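PDB 3C8T: fumarate lyase from Mesorhizobium sp., which belongs to the lyase family named after fumarate lyase, whose members are long, mostly helical proteins, and forms an assembly of four chains. Local coordinates for residues E19-Q24 and S323-G328; A136-H141 and Y162-W167; M370-P375 and K412-E417. One frame throughout, in Å; residues are numbered along the deposited sequence. Where two conformers were deposited one is given.

In the fold
Contacts 1 and 2 are buried, while contact 3 is partly buried and its centre lies about 48 Å from the centre of the chain. Contact 1 ties the break between helices 15-20 and 23-43 to helix 315-344 through an aromatic ring on a proline. Contact 2, on the opposite side of the chain's centre and nested within the span that contact 1 closes, packs helix 104-140 closely on helix 160-185, largely through alanines. Contact 3 holds different elements again, short helices of the C-terminal region, through leucines and a proline; its centre is about 33 Å from that of contact 2. All three are apolar, and none shares a helix with another.

Contact 1 (E19-Q24 and S323-G328); sequences ELFSAQ and SAVPEG
The ring of F21 receives P326 over one face: P326 CA lies 3.9 Å from the centroid of the F21 ring and 13° off its normal, a CH-pi contact almost above the centre. V325 reaches the same ring obliquely, with CG1 at 4.1 Å from F21 CE1. The proline's CB also sits close to the root of the ring, 3.6 Å from F21 CG and 3.7 Å from F21 CB, so the ring and its stem both rest on P326. F21 CG is anti to the carbonyl carbon (chi1 -78°), which presents a face of the ring to P326; the two side chains cross at about a right angle.

The contact joins a helix-to-helix junction near the N-terminus to the long helix 315-344. F21 is where the chain leaves helical geometry after helix 15-20, and S22 is the N-cap of helix 23-43. S22 OG gives a hydrogen bond to E19 O at 2.7 Å, lying in the carbonyl plane, and S22 N bonds to that oxygen too. OG also makes a weak hydrogen bond with S25 N, in the first turn of helix 23-43, so a small hydroxyl residue suits this corner. P326 has no N-H to give to the preceding turn, and helix 315-344 is kinked here; its rigid, aliphatic ring makes a good partner for an aromatic face. Y8 of a second subunit packs on both F21 and P326.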
ATOM      1  N   GLU A  19      14.802  -3.372  22.205  1.00 41.90           N
ATOM      2  CA  GLU A  19      16.158  -3.431  22.766  1.00 43.57           C
ATOM      3  C   GLU A  19      17.095  -4.073  21.756  1.00 41.53           C
ATOM      4  O   GLU A  19      18.167  -3.556  21.482  1.00 41.09           O
ATOM      5  CB  GLU A  19      16.226  -4.162  24.111  1.00 42.99           C
ATOM      6  CG  GLU A  19      17.644  -4.019  24.758  1.00 48.65           C
ATOM      7  CD  GLU A  19      17.738  -4.552  26.197  1.00 49.85           C
ATOM      8  OE1 GLU A  19      17.571  -3.747  27.151  1.00 58.55           O
ATOM      9  OE2 GLU A  19      17.976  -5.779  26.377  1.00 58.79           O
ATOM     10  N   LEU A  20      16.652  -5.185  21.182  1.00 40.53           N
ATOM     11  CA  LEU A  20      17.352  -5.818  20.082  1.00 39.85           C
ATOM     12  C   LEU A  20      17.789  -4.917  18.898  1.00 39.20           C
ATOM     13  O   LEU A  20      18.875  -5.101  18.361  1.00 40.15           O
ATOM     14  CB  LEU A  20      16.519  -6.962  19.572  1.00 39.42           C
ATOM     15  CG  LEU A  20      17.134  -7.614  18.352  1.00 42.19           C
ATOM     16  CD1 LEU A  20      18.498  -8.266  18.694  1.00 43.77           C
ATOM     17  CD2 LEU A  20      16.130  -8.603  17.767  1.00 42.90           C
ATOM     18  N   PHE A  21      16.960  -3.963  18.484  1.00 37.80           N
ATOM     19  CA  PHE A  21      17.307  -3.097  17.347  1.00 36.05           C
ATOM     20  C   PHE A  21      17.769  -1.692  17.773  1.00 36.31           C
ATOM     21  O   PHE A  21      17.870  -0.780  16.943  1.00 36.44           O
ATOM     22  CB  PHE A  21      16.122  -3.026  16.357  1.00 34.99           C
ATOM     23  CG  PHE A  21      15.999  -4.248  15.485  1.00 33.01           C
ATOM     24  CD1 PHE A  21      16.806  -4.389  14.335  1.00 29.88           C
ATOM     25  CD2 PHE A  21      15.144  -5.281  15.832  1.00 31.33           C
ATOM     26  CE1 PHE A  21      16.724  -5.527  13.531  1.00 29.64           C
ATOM     27  CE2 PHE A  21      15.060  -6.452  15.019  1.00 31.81           C
ATOM     28  CZ  PHE A  21      15.855  -6.573  13.881  1.00 30.86           C
ATOM     29  N   SER A  22      18.045  -1.530  19.069  1.00 35.67           N
ATOM     30  CA  SER A  22      18.553  -0.271  19.607  1.00 35.46           C
ATOM     31  C   SER A  22      19.947   0.035  19.033  1.00 35.56           C
ATOM     32  O   SER A  22      20.629  -0.847  18.504  1.00 35.33           O
ATOM     33  CB  SER A  22      18.635  -0.360  21.141  1.00 35.50           C
ATOM     34  OG  SER A  22      19.614  -1.306  21.533  1.00 32.69           O
ATOM     35  N   ALA A  23      20.374   1.271  19.165  1.00 35.31           N
ATOM     36  CA  ALA A  23      21.684   1.685  18.683  1.00 35.99           C
ATOM     37  C   ALA A  23      22.815   0.886  19.336  1.00 37.07           C
ATOM     38  O   ALA A  23      23.747   0.423  18.655  1.00 37.34           O
ATOM     39  CB  ALA A  23      21.863   3.114  18.962  1.00 35.61           C
ATOM     40  N   GLN A  24      22.715   0.726  20.658  1.00 37.19           N
ATOM     41  CA  GLN A  24      23.731   0.056  21.477  1.00 37.41           C
ATOM     42  C   GLN A  24      23.912  -1.374  21.012  1.00 37.08           C
ATOM     43  O   GLN A  24      25.043  -1.855  20.824  1.00 37.55           O
ATOM     44  CB  GLN A  24      23.307   0.077  22.949  1.00 37.86           C
ATOM     45  CG  GLN A  24      23.185   1.519  23.596  1.00 42.63           C
ATOM     46  CD  GLN A  24      22.077   2.489  23.018  1.00 49.24           C
ATOM     47  OE1 GLN A  24      21.159   2.110  22.250  1.00 50.37           O
ATOM     48  NE2 GLN A  24      22.181   3.760  23.418  1.00 52.09           N
ATOM     49  N   SER A 323      13.694   1.491   8.518  1.00 33.31           N
ATOM     50  CA  SER A 323      12.452   1.501   9.302  1.00 34.60           C
ATOM     51  C   SER A 323      11.747   0.146   9.143  1.00 34.09           C
ATOM     52  O   SER A 323      11.308  -0.480  10.126  1.00 35.12           O
ATOM     53  CB  SER A 323      11.531   2.649   8.859  1.00 35.23           C
ATOM     54  OG  SER A 323      10.904   2.374   7.613  1.00 35.82           O
ATOM     55  N   ALA A 324      11.694  -0.355   7.914  1.00 32.65           N
ATOM     56  CA  ALA A 324      10.834  -1.508   7.661  1.00 31.42           C
ATOM     57  C   ALA A 324      11.287  -2.769   8.461  1.00 31.08           C
ATOM     58  O   ALA A 324      10.429  -3.503   9.032  1.00 29.83           O
ATOM     59  CB  ALA A 324      10.678  -1.764   6.156  1.00 31.12           C
ATOM     60  N   VAL A 325      12.606  -3.008   8.531  1.00 28.50           N
ATOM     61  CA  VAL A 325      13.113  -4.170   9.301  1.00 28.92           C
ATOM     62  C   VAL A 325      12.923  -4.031  10.815  1.00 29.14           C
ATOM     63  O   VAL A 325      12.201  -4.846  11.423  1.00 29.76           O
ATOM     64  CB  VAL A 325      14.599  -4.577   8.907  1.00 29.14           C
ATOM     65  CG1 VAL A 325      15.155  -5.725   9.794  1.00 29.51           C
ATOM     66  CG2 VAL A 325      14.651  -4.965   7.415  1.00 28.53           C
ATOM     67  N   PRO A 326      13.555  -3.017  11.453  1.00 29.09           N
ATOM     68  CA  PRO A 326      13.380  -3.020  12.903  1.00 29.50           C
ATOM     69  C   PRO A 326      11.951  -2.828  13.368  1.00 30.07           C
ATOM     70  O   PRO A 326      11.553  -3.439  14.395  1.00 29.65           O
ATOM     71  CB  PRO A 326      14.245  -1.848  13.393  1.00 28.71           C
ATOM     72  CG  PRO A 326      14.502  -1.013  12.189  1.00 30.28           C
ATOM     73  CD  PRO A 326      14.446  -1.934  11.005  1.00 29.02           C
ATOM     74  N   GLU A 327      11.192  -1.977  12.664  1.00 30.14           N
ATOM     75  CA  GLU A 327       9.811  -1.730  13.073  1.00 31.58           C
ATOM     76  C   GLU A 327       8.866  -2.883  12.698  1.00 29.42           C
ATOM     77  O   GLU A 327       7.998  -3.231  13.469  1.00 29.64           O
ATOM     78  CB  GLU A 327       9.312  -0.402  12.493  1.00 31.56           C
ATOM     79  CG  GLU A 327      10.084   0.803  13.017  1.00 35.12           C
ATOM     80  CD  GLU A 327       9.695   2.108  12.303  1.00 37.08           C
ATOM     81  OE1 GLU A 327       8.483   2.289  11.991  1.00 42.79           O
ATOM     82  OE2 GLU A 327      10.595   2.965  12.071  1.00 46.09           O
ATOM     83  N   GLY A 328       9.024  -3.477  11.514  1.00 29.23           N
ATOM     84  CA  GLY A 328       8.269  -4.720  11.175  1.00 27.45           C
ATOM     85  C   GLY A 328       8.446  -5.747  12.288  1.00 28.01           C
ATOM     86  O   GLY A 328       7.465  -6.365  12.722  1.00 27.25           O
TER

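Contact 2 (A136-H141 and Y162-W167); sequences ALARNH and YKAAVW
Two helices joined by a small antiparallel sheet, 104-140 and 160-185, pack here in a nearly antiparallel pair, and A164 meets L137 and A138 where they come together. The axes of the two short segments, 136-140 and 162-167, approach to 7.6 Å with 152° between their directions. Such closeness needs small residues: A164 CB lies 3.7 Å from the backbone A138 N, so a methyl group rests directly on the neighbouring helix. A138 CB touches two successive residues, 4.1 Å from A164 CB and 4.4 Å from A165 CB.

L137 closes one flank through its stem, with CB 3.9 Å from A164 CB. It is this CB that makes the contact, while the branched end packs in buried surroundings, where a bulky aliphatic group is at home.

The chain leaves helical geometry at H141, whose ND1 is hydrogen-bonded to T144. On helix 160-185, K163 and W167 both reach D251 of helix 229-255, the lysine by a salt bridge and the indole NE1 by a hydrogen bond, while K163 NZ also forms a salt bridge with E312 of a third subunit. These partners link helix 160-185 to helix 229-255 and to another subunit. The whole is an antiparallel helix pair with a small sheet in its connection and alanines at its interface, within the elongated helical body of this lyase family.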
ATOM      1  N   ALA A 136      -4.618 -25.677  23.236  1.00 28.40           N
ATOM      2  CA  ALA A 136      -5.399 -25.845  24.468  1.00 29.33           C
ATOM      3  C   ALA A 136      -6.859 -25.499  24.213  1.00 29.77           C
ATOM      4  O   ALA A 136      -7.750 -26.251  24.605  1.00 31.13           O
ATOM      5  CB  ALA A 136      -4.819 -25.012  25.633  1.00 27.89           C
ATOM      6  N   LEU A 137      -7.108 -24.378  23.552  1.00 30.07           N
ATOM      7  CA  LEU A 137      -8.486 -23.960  23.261  1.00 30.65           C
ATOM      8  C   LEU A 137      -9.180 -24.979  22.369  1.00 30.16           C
ATOM      9  O   LEU A 137     -10.314 -25.337  22.610  1.00 29.96           O
ATOM     10  CB  LEU A 137      -8.545 -22.583  22.600  1.00 30.33           C
ATOM     11  CG  LEU A 137      -8.142 -21.366  23.448  1.00 32.21           C
ATOM     12  CD1 LEU A 137      -7.949 -20.154  22.538  1.00 28.56           C
ATOM     13  CD2 LEU A 137      -9.196 -21.050  24.508  1.00 28.44           C
ATOM     14  N   ALA A 138      -8.482 -25.436  21.340  1.00 30.34           N
ATOM     15  CA  ALA A 138      -9.023 -26.410  20.417  1.00 30.73           C
ATOM     16  C   ALA A 138      -9.418 -27.699  21.155  1.00 32.15           C
ATOM     17  O   ALA A 138     -10.486 -28.268  20.909  1.00 31.36           O
ATOM     18  CB  ALA A 138      -8.010 -26.715  19.352  1.00 30.39           C
ATOM     19  N   ARG A 139      -8.525 -28.154  22.046  1.00 33.19           N
ATOM     20  CA  ARG A 139      -8.716 -29.402  22.789  1.00 35.25           C
ATOM     21  C   ARG A 139      -9.874 -29.233  23.782  1.00 33.98           C
ATOM     22  O   ARG A 139     -10.875 -29.957  23.688  1.00 33.66           O
ATOM     23  CB  ARG A 139      -7.419 -29.787  23.499  1.00 35.28           C
ATOM     24  CG  ARG A 139      -7.414 -31.137  24.133  1.00 38.84           C
ATOM     25  CD  ARG A 139      -6.002 -31.390  24.816  1.00 39.98           C
ATOM     26  NE  ARG A 139      -5.179 -30.194  25.150  1.00 48.15           N
ATOM     27  CZ  ARG A 139      -4.011 -29.866  24.569  1.00 47.37           C
ATOM     28  NH1 ARG A 139      -3.509 -30.607  23.583  1.00 49.00           N
ATOM     29  NH2 ARG A 139      -3.345 -28.793  24.979  1.00 45.25           N
ATOM     30  N   ASN A 140      -9.768 -28.265  24.691  1.00 33.55           N
ATOM     31  CA  ASN A 140     -10.821 -28.082  25.711  1.00 34.09           C
ATOM     32  C   ASN A 140     -12.223 -27.793  25.150  1.00 33.23           C
ATOM     33  O   ASN A 140     -13.218 -28.190  25.747  1.00 33.32           O
ATOM     34  CB  ASN A 140     -10.450 -26.988  26.711  1.00 35.13           C
ATOM     35  CG  ASN A 140      -9.117 -27.257  27.432  1.00 38.01           C
ATOM     36  OD1 ASN A 140      -8.634 -28.403  27.498  1.00 41.04           O
ATOM     37  ND2 ASN A 140      -8.519 -26.189  27.969  1.00 40.27           N
ATOM     38  N   HIS A 141     -12.310 -27.144  23.982  1.00 32.13           N
ATOM     39  CA  HIS A 141     -13.622 -26.758  23.430  1.00 31.29           C
ATOM     40  C   HIS A 141     -13.992 -27.526  22.201  1.00 30.89           C
ATOM     41  O   HIS A 141     -14.893 -27.136  21.447  1.00 31.27           O
ATOM     42  CB  HIS A 141     -13.704 -25.221  23.274  1.00 30.89           C
ATOM     43  CG  HIS A 141     -13.653 -24.521  24.593  1.00 31.53           C
ATOM     44  ND1 HIS A 141     -14.715 -24.540  25.472  1.00 33.02           N
ATOM     45  CD2 HIS A 141     -12.644 -23.889  25.238  1.00 34.20           C
ATOM     46  CE1 HIS A 141     -14.379 -23.904  26.581  1.00 34.62           C
ATOM     47  NE2 HIS A 141     -13.132 -23.485  26.460  1.00 35.87           N
ATOM     48  N   TYR A 162     -13.306 -26.239  17.063  1.00 27.67           N
ATOM     49  CA  TYR A 162     -13.164 -26.246  15.624  1.00 26.86           C
ATOM     50  C   TYR A 162     -12.606 -24.893  15.123  1.00 27.22           C
ATOM     51  O   TYR A 162     -11.584 -24.879  14.406  1.00 27.39           O
ATOM     52  CB  TYR A 162     -14.451 -26.671  14.903  1.00 26.90           C
ATOM     53  CG  TYR A 162     -14.408 -26.323  13.408  1.00 26.83           C
ATOM     54  CD1 TYR A 162     -13.898 -27.215  12.474  1.00 21.90           C
ATOM     55  CD2 TYR A 162     -14.852 -25.053  12.955  1.00 27.52           C
ATOM     56  CE1 TYR A 162     -13.830 -26.856  11.116  1.00 25.04           C
ATOM     57  CE2 TYR A 162     -14.795 -24.685  11.625  1.00 24.14           C
ATOM     58  CZ  TYR A 162     -14.280 -25.580  10.708  1.00 26.53           C
ATOM     59  OH  TYR A 162     -14.232 -25.179   9.386  1.00 30.12           O
ATOM     60  N   LYS A 163     -13.237 -23.778  15.526  1.00 26.35           N
ATOM     61  CA  LYS A 163     -12.709 -22.429  15.234  1.00 26.61           C
ATOM     62  C   LYS A 163     -11.260 -22.253  15.656  1.00 26.18           C
ATOM     63  O   LYS A 163     -10.468 -21.714  14.907  1.00 25.89           O
ATOM     64  CB  LYS A 163     -13.552 -21.311  15.901  1.00 25.30           C
ATOM     65  CG  LYS A 163     -14.888 -21.067  15.234  1.00 26.32           C
ATOM     66  CD  LYS A 163     -15.550 -19.707  15.705  1.00 28.32           C
ATOM     67  CE  LYS A 163     -14.688 -18.464  15.364  1.00 27.28           C
ATOM     68  NZ  LYS A 163     -14.259 -18.578  13.922  1.00 27.81           N
ATOM     69  N   ALA A 164     -10.928 -22.645  16.886  1.00 26.19           N
ATOM     70  CA  ALA A 164      -9.546 -22.538  17.348  1.00 26.49           C
ATOM     71  C   ALA A 164      -8.603 -23.402  16.506  1.00 26.87           C
ATOM     72  O   ALA A 164      -7.449 -23.020  16.286  1.00 28.30           O
ATOM     73  CB  ALA A 164      -9.432 -22.885  18.851  1.00 25.49           C
ATOM     74  N   ALA A 165      -9.074 -24.555  16.020  1.00 26.74           N
ATOM     75  CA  ALA A 165      -8.225 -25.442  15.210  1.00 26.64           C
ATOM     76  C   ALA A 165      -7.883 -24.839  13.868  1.00 26.87           C
ATOM     77  O   ALA A 165      -6.777 -25.085  13.340  1.00 27.29           O
ATOM     78  CB  ALA A 165      -8.865 -26.798  15.012  1.00 26.06           C
ATOM     79  N   VAL A 166      -8.838 -24.088  13.309  1.00 26.23           N
ATOM     80  CA  VAL A 166      -8.652 -23.372  12.058  1.00 26.29           C
ATOM     81  C   VAL A 166      -7.558 -22.279  12.243  1.00 27.08           C
ATOM     82  O   VAL A 166      -6.623 -22.177  11.430  1.00 26.35           O
ATOM     83  CB  VAL A 166      -9.999 -22.785  11.583  1.00 26.40           C
ATOM     84  CG1 VAL A 166      -9.800 -21.613  10.562  1.00 25.97           C
ATOM     85  CG2 VAL A 166     -10.883 -23.882  10.993  1.00 23.93           C
ATOM     86  N   TRP A 167      -7.693 -21.478  13.300  1.00 26.38           N
ATOM     87  CA  TRP A 167      -6.706 -20.462  13.650  1.00 27.35           C
ATOM     88  C   TRP A 167      -5.340 -21.137  13.829  1.00 28.16           C
ATOM     89  O   TRP A 167      -4.341 -20.687  13.299  1.00 28.10           O
ATOM     90  CB  TRP A 167      -7.085 -19.799  14.979  1.00 27.60           C
ATOM     91  CG  TRP A 167      -8.387 -19.014  15.008  1.00 26.82           C
ATOM     92  CD1 TRP A 167      -9.070 -18.474  13.937  1.00 27.84           C
ATOM     93  CD2 TRP A 167      -9.086 -18.593  16.176  1.00 27.00           C
ATOM     94  NE1 TRP A 167     -10.195 -17.791  14.385  1.00 27.72           N
ATOM     95  CE2 TRP A 167     -10.216 -17.846  15.756  1.00 28.20           C
ATOM     96  CE3 TRP A 167      -8.890 -18.797  17.549  1.00 28.35           C
ATOM     97  CZ2 TRP A 167     -11.130 -17.303  16.660  1.00 26.62           C
ATOM     98  CZ3 TRP A 167      -9.812 -18.275  18.445  1.00 27.60           C
ATOM     99  CH2 TRP A 167     -10.925 -17.535  17.988  1.00 28.30           C
TER

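Contact 3 (M370-P375 and K412-E417); sequences MMALAP and KPLGEE
L373 swings its CG to the side opposite the backbone N (chi1 -173°), which brings its end nearer to P413 and L414 than its first bond alone would suggest. L414 holds CG anti to the carbonyl carbon instead (chi1 -65°), and its CD2 lies against A372. L373 CD1 is 4.3 Å from L414 CG and 4.0 Å from P413 CG; the L373 and P413 side chains run at a slant to each other. L414 CD2 packs on both the backbone and the methyl of A372, 3.6 Å from A372 O and 4.3 Å from A372 CB.

The contact belongs to the cluster of short helices in the region related to the C-terminus of adenylosuccinate lyase, where helix 366-377 packs against the end of helix 408-414. Alanine at 372 is small enough to let the leucine lie close to the helix backbone, and the compact ring of P413 offers an aliphatic surface without a long side chain. Directly after L414, helix 408-414 gives way at G415, whose backbone angles, with a positive phi of 91°, leave no room for a CB beside the preceding carbonyl oxygen; glycine fits this turn, and it also takes the N-cap position of helix 416-422. That helix covers L414 further through L419 and L422, with L422 also on A372. L373, the buried member of the group, is backed by A382 and I385 of helix 379-395.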
ATOM      1  N   MET A 370     -33.695 -31.590   5.477  1.00 37.76           N
ATOM      2  CA  MET A 370     -33.508 -31.879   4.033  1.00 39.44           C
ATOM      3  C   MET A 370     -32.761 -33.205   3.791  1.00 39.89           C
ATOM      4  O   MET A 370     -33.263 -34.085   3.092  1.00 39.29           O
ATOM      5  CB  MET A 370     -32.744 -30.752   3.326  1.00 39.71           C
ATOM      6  CG  MET A 370     -33.489 -29.426   3.169  1.00 41.76           C
ATOM      7  SD  MET A 370     -32.454 -28.040   2.577  1.00 40.48           S
ATOM      8  CE  MET A 370     -33.498 -26.650   3.010  1.00 42.78           C
ATOM      9  N   MET A 371     -31.567 -33.340   4.368  1.00 40.26           N
ATOM     10  CA  MET A 371     -30.757 -34.573   4.292  0.50 40.24           C
ATOM     11  C   MET A 371     -31.612 -35.793   4.661  1.00 40.69           C
ATOM     12  O   MET A 371     -31.613 -36.813   3.984  1.00 40.70           O
ATOM     13  CB  MET A 371     -29.524 -34.462   5.225  0.50 40.21           C
ATOM     14  CG  MET A 371     -28.540 -35.674   5.260  0.50 40.30           C
ATOM     15  SD  MET A 371     -27.482 -35.744   6.751  0.50 38.91           S
ATOM     16  CE  MET A 371     -28.750 -35.614   8.039  0.50 38.71           C
ATOM     17  N   ALA A 372     -32.344 -35.685   5.763  1.00 40.49           N
ATOM     18  CA  ALA A 372     -33.159 -36.811   6.219  1.00 40.99           C
ATOM     19  C   ALA A 372     -34.388 -37.090   5.349  1.00 41.22           C
ATOM     20  O   ALA A 372     -34.855 -38.226   5.266  1.00 41.74           O
ATOM     21  CB  ALA A 372     -33.587 -36.609   7.663  1.00 41.18           C
ATOM     22  N   LEU A 373     -34.915 -36.046   4.726  1.00 41.12           N
ATOM     23  CA  LEU A 373     -36.151 -36.127   3.991  1.00 41.26           C
ATOM     24  C   LEU A 373     -35.913 -36.653   2.572  1.00 42.02           C
ATOM     25  O   LEU A 373     -36.667 -37.494   2.100  1.00 41.18           O
ATOM     26  CB  LEU A 373     -36.863 -34.753   3.968  1.00 41.29           C
ATOM     27  CG  LEU A 373     -38.283 -34.683   3.362  1.00 39.93           C
ATOM     28  CD1 LEU A 373     -39.287 -35.675   4.039  1.00 39.31           C
ATOM     29  CD2 LEU A 373     -38.831 -33.284   3.400  1.00 40.77           C
ATOM     30  N   ALA A 374     -34.854 -36.161   1.923  1.00 43.16           N
ATOM     31  CA  ALA A 374     -34.481 -36.523   0.543  1.00 44.68           C
ATOM     32  C   ALA A 374     -34.683 -37.998   0.131  1.00 45.64           C
ATOM     33  O   ALA A 374     -35.280 -38.259  -0.914  1.00 46.18           O
ATOM     34  CB  ALA A 374     -33.062 -36.073   0.244  1.00 44.43           C
ATOM     35  N   PRO A 375     -34.176 -38.964   0.921  1.00 46.59           N
ATOM     36  CA  PRO A 375     -34.485 -40.348   0.526  1.00 47.56           C
ATOM     37  C   PRO A 375     -35.984 -40.678   0.342  1.00 47.91           C
ATOM     38  O   PRO A 375     -36.289 -41.658  -0.340  1.00 47.56           O
ATOM     39  CB  PRO A 375     -33.887 -41.197   1.663  1.00 47.25           C
ATOM     40  CG  PRO A 375     -32.814 -40.367   2.231  1.00 47.50           C
ATOM     41  CD  PRO A 375     -33.293 -38.925   2.104  1.00 47.01           C
ATOM     42  N   LYS A 412     -45.068 -37.314   8.559  1.00 48.75           N
ATOM     43  CA  LYS A 412     -45.396 -38.746   8.385  1.00 48.03           C
ATOM     44  C   LYS A 412     -44.184 -39.584   7.935  1.00 46.89           C
ATOM     45  O   LYS A 412     -43.881 -40.605   8.568  1.00 47.44           O
ATOM     46  CB  LYS A 412     -46.640 -38.957   7.478  1.00 48.81           C
ATOM     47  N   PRO A 413     -43.473 -39.174   6.853  1.00 45.36           N
ATOM     48  CA  PRO A 413     -42.289 -39.998   6.554  1.00 44.53           C
ATOM     49  C   PRO A 413     -41.208 -40.027   7.673  1.00 43.34           C
ATOM     50  O   PRO A 413     -40.618 -41.069   7.907  1.00 42.65           O
ATOM     51  CB  PRO A 413     -41.733 -39.391   5.252  1.00 44.54           C
ATOM     52  CG  PRO A 413     -42.363 -38.038   5.155  1.00 45.13           C
ATOM     53  CD  PRO A 413     -43.660 -38.092   5.871  1.00 44.76           C
ATOM     54  N   LEU A 414     -40.966 -38.905   8.344  1.00 42.07           N
ATOM     55  CA  LEU A 414     -39.894 -38.822   9.349  1.00 41.55           C
ATOM     56  C   LEU A 414     -40.313 -39.228  10.788  1.00 41.06           C
ATOM     57  O   LEU A 414     -39.551 -39.910  11.498  1.00 40.43           O
ATOM     58  CB  LEU A 414     -39.273 -37.417   9.332  1.00 40.81           C
ATOM     59  CG  LEU A 414     -38.536 -37.059   8.035  1.00 41.22           C
ATOM     60  CD1 LEU A 414     -37.826 -35.700   8.160  1.00 40.49           C
ATOM     61  CD2 LEU A 414     -37.544 -38.190   7.625  1.00 38.73           C
ATOM     62  N   GLY A 415     -41.524 -38.830  11.196  1.00 39.85           N
ATOM     63  CA  GLY A 415     -41.969 -39.068  12.558  1.00 39.37           C
ATOM     64  C   GLY A 415     -41.554 -37.848  13.361  1.00 39.01           C
ATOM     65  O   GLY A 415     -40.515 -37.246  13.087  1.00 39.21           O
ATOM     66  N   GLU A 416     -42.371 -37.490  14.342  1.00 38.61           N
ATOM     67  CA  GLU A 416     -42.151 -36.340  15.204  1.00 38.82           C
ATOM     68  C   GLU A 416     -40.904 -36.430  16.078  1.00 38.04           C
ATOM     69  O   GLU A 416     -40.258 -35.408  16.332  1.00 37.28           O
ATOM     70  CB  GLU A 416     -43.354 -36.117  16.108  1.00 39.69           C
ATOM     71  CG  GLU A 416     -44.258 -35.005  15.635  1.00 44.23           C
ATOM     72  CD  GLU A 416     -45.167 -34.482  16.745  1.00 49.94           C
ATOM     73  OE1 GLU A 416     -44.899 -34.741  17.933  1.00 51.11           O
ATOM     74  OE2 GLU A 416     -46.160 -33.791  16.423  1.00 54.56           O
ATOM     75  N   GLU A 417     -40.585 -37.633  16.557  1.00 37.29           N
ATOM     76  CA  GLU A 417     -39.400 -37.817  17.394  1.00 36.49           C
ATOM     77  C   GLU A 417     -38.157 -37.461  16.542  1.00 36.39           C
ATOM     78  O   GLU A 417     -37.360 -36.617  16.923  1.00 35.33           O
ATOM     79  CB  GLU A 417     -39.331 -39.256  17.919  1.00 36.66           C
ATOM     80  CG  GLU A 417     -38.354 -39.435  19.116  1.00 38.15           C
ATOM     81  CD  GLU A 417     -38.846 -38.739  20.420  1.00 39.16           C
ATOM     82  OE1 GLU A 417     -38.015 -38.529  21.340  1.00 38.92           O
ATOM     83  OE2 GLU A 417     -40.057 -38.403  20.527  1.00 38.02           O
TER